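Local coordinates for protein RNA-dependent RNA Polymerase (Bombyx mori cytoplasmic polyhedrosis virus, PDB 6TZ0) that catalyses RNA-templated RNA synthesis, transcribing the viral double-stranded genome into plus strands and probably also making the complementary minus strands, at residues 515-519 with 675-679. Sequence-based numbering, arbitrary orientation.
Sequences DNAAQ and IKILG
Chi1 of -69° sets CG of K676 beside its backbone N, and a bend at chi2 (-67°) folds the chain over the 515-519 loop before it runs out straight to NZ. There, in the palm of the polymerase, at the strand leading into the GDD of motif C (G679, D680, D681), NZ donates to D515 O at 2.6 Å, from above that carbonyl's plane, and only weakly to A517 O at 3.4 Å; D515 O is thus the chief acceptor. Both aspartates bind magnesium. K676 belongs to 672-677, an outermost strand of the antiparallel palm sheet, whose neighbour is 682-687; K676 shares backbone hydrogen bonds with M683. The loop runs along the remaining edge in the same direction, N516 facing K676 and A517 facing I677, yet is no regular strand: I677 O receives A518 N at 3.2 Å with a bent N-H...O angle of 138°, and N516 CA approaches I675 O at 3.3 Å as a CA-H...O contact. Side chains of N516 and I675 lie side by side (CB to CG1 3.6 Å), against R657 and V656 of helix 644-665. L678 brings CD1 to A518 CB at 4.1 Å; its side chain crosses that of Q519 at about a right angle, CD1 lying 3.6 Å from Q519 CG.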
ATOM      1  N   ASP A 515      12.966  10.410  17.233  1.00 34.33           N
ATOM      2  CA  ASP A 515      12.531   9.172  17.859  1.00 34.33           C
ATOM      3  C   ASP A 515      11.015   9.107  17.983  1.00 34.33           C
ATOM      4  O   ASP A 515      10.501   8.384  18.838  1.00 34.33           O
ATOM      5  CB  ASP A 515      13.180   9.007  19.233  1.00 34.33           C
ATOM      6  CG  ASP A 515      12.953  10.211  20.137  1.00 34.33           C
ATOM      7  OD1 ASP A 515      12.457  11.253  19.659  1.00 34.33           O
ATOM      8  OD2 ASP A 515      13.261  10.109  21.341  1.00 34.33           O
ATOM      9  N   ASN A 516      10.286   9.853  17.162  1.00 30.88           N
ATOM     10  CA  ASN A 516       8.838   9.923  17.289  1.00 30.88           C
ATOM     11  C   ASN A 516       8.111   9.259  16.123  1.00 30.88           C
ATOM     12  O   ASN A 516       7.075   9.745  15.669  1.00 30.88           O
ATOM     13  CB  ASN A 516       8.392  11.371  17.493  1.00 30.88           C
ATOM     14  CG  ASN A 516       8.885  12.306  16.428  1.00 30.88           C
ATOM     15  OD1 ASN A 516       9.447  11.888  15.428  1.00 30.88           O
ATOM     16  ND2 ASN A 516       8.698  13.601  16.656  1.00 30.88           N
ATOM     17  N   ALA A 517       8.652   8.147  15.637  1.00 34.01           N
ATOM     18  CA  ALA A 517       7.975   7.277  14.692  1.00 34.01           C
ATOM     19  C   ALA A 517       8.181   5.841  15.146  1.00 34.01           C
ATOM     20  O   ALA A 517       9.098   5.540  15.911  1.00 34.01           O
ATOM     21  CB  ALA A 517       8.490   7.467  13.267  1.00 34.01           C
ATOM     22  N   ALA A 518       7.324   4.946  14.655  1.00 39.95           N
ATOM     23  CA  ALA A 518       7.267   3.580  15.159  1.00 39.95           C
ATOM     24  C   ALA A 518       7.761   2.549  14.147  1.00 39.95           C
ATOM     25  O   ALA A 518       7.536   1.351  14.342  1.00 39.95           O
ATOM     26  CB  ALA A 518       5.843   3.250  15.605  1.00 39.95           C
ATOM     27  N   GLN A 519       8.440   2.981  13.078  1.00 46.13           N
ATOM     28  CA  GLN A 519       8.910   2.045  12.057  1.00 46.13           C
ATOM     29  C   GLN A 519      10.014   1.120  12.545  1.00 46.13           C
ATOM     30  O   GLN A 519      10.173   0.027  11.994  1.00 46.13           O
ATOM     31  CB  GLN A 519       9.432   2.781  10.821  1.00 46.13           C
ATOM     32  CG  GLN A 519       8.381   3.383   9.936  1.00 46.13           C
ATOM     33  CD  GLN A 519       8.962   3.964   8.673  1.00 46.13           C
ATOM     34  OE1 GLN A 519      10.178   3.999   8.495  1.00 46.13           O
ATOM     35  NE2 GLN A 519       8.091   4.406   7.772  1.00 46.13           N
ATOM     36  N   ILE A 675       5.985  10.727  21.855  1.00 30.19           N
ATOM     37  CA  ILE A 675       4.913  10.391  20.931  1.00 30.19           C
ATOM     38  C   ILE A 675       5.439   9.335  19.971  1.00 30.19           C
ATOM     39  O   ILE A 675       6.633   9.296  19.661  1.00 30.19           O
ATOM     40  CB  ILE A 675       4.352  11.609  20.150  1.00 30.19           C
ATOM     41  CG1 ILE A 675       5.434  12.308  19.346  1.00 30.19           C
ATOM     42  CG2 ILE A 675       3.676  12.592  21.072  1.00 30.19           C
ATOM     43  CD1 ILE A 675       4.898  13.282  18.338  1.00 30.19           C
ATOM     44  N   LYS A 676       4.549   8.447  19.533  1.00 31.03           N
ATOM     45  CA  LYS A 676       4.860   7.453  18.511  1.00 31.03           C
ATOM     46  C   LYS A 676       3.775   7.479  17.447  1.00 31.03           C
ATOM     47  O   LYS A 676       2.586   7.438  17.772  1.00 31.03           O
ATOM     48  CB  LYS A 676       4.991   6.052  19.104  1.00 31.03           C
ATOM     49  CG  LYS A 676       6.199   5.874  19.985  1.00 31.03           C
ATOM     50  CD  LYS A 676       7.465   5.966  19.161  1.00 31.03           C
ATOM     51  CE  LYS A 676       8.697   5.745  20.010  1.00 31.03           C
ATOM     52  NZ  LYS A 676       9.944   5.874  19.218  1.00 31.03           N
ATOM     53  N   ILE A 677       4.183   7.585  16.182  1.00 30.94           N
ATOM     54  CA  ILE A 677       3.269   7.765  15.059  1.00 30.94           C
ATOM     55  C   ILE A 677       3.655   6.798  13.946  1.00 30.94           C
ATOM     56  O   ILE A 677       4.841   6.628  13.651  1.00 30.94           O
ATOM     57  CB  ILE A 677       3.280   9.231  14.557  1.00 30.94           C
ATOM     58  CG1 ILE A 677       2.732  10.169  15.625  1.00 30.94           C
ATOM     59  CG2 ILE A 677       2.430   9.418  13.320  1.00 30.94           C
ATOM     60  CD1 ILE A 677       2.968  11.600  15.342  1.00 30.94           C
ATOM     61  N   LEU A 678       2.654   6.136  13.344  1.00 34.20           N
ATOM     62  CA  LEU A 678       2.890   5.337  12.145  1.00 34.20           C
ATOM     63  C   LEU A 678       1.848   5.644  11.062  1.00 34.20           C
ATOM     64  O   LEU A 678       1.587   4.815  10.190  1.00 34.20           O
ATOM     65  CB  LEU A 678       2.925   3.843  12.500  1.00 34.20           C
ATOM     66  CG  LEU A 678       3.691   2.897  11.565  1.00 34.20           C
ATOM     67  CD1 LEU A 678       5.116   3.332  11.542  1.00 34.20           C
ATOM     68  CD2 LEU A 678       3.606   1.458  11.986  1.00 34.20           C
ATOM     69  N   GLY A 679       1.243   6.824  11.094  1.00 35.94           N
ATOM     70  CA  GLY A 679       0.273   7.185  10.080  1.00 35.94           C
ATOM     71  C   GLY A 679      -1.088   6.730  10.541  1.00 35.94           C
ATOM     72  O   GLY A 679      -1.317   5.523  10.658  1.00 35.94           O
TER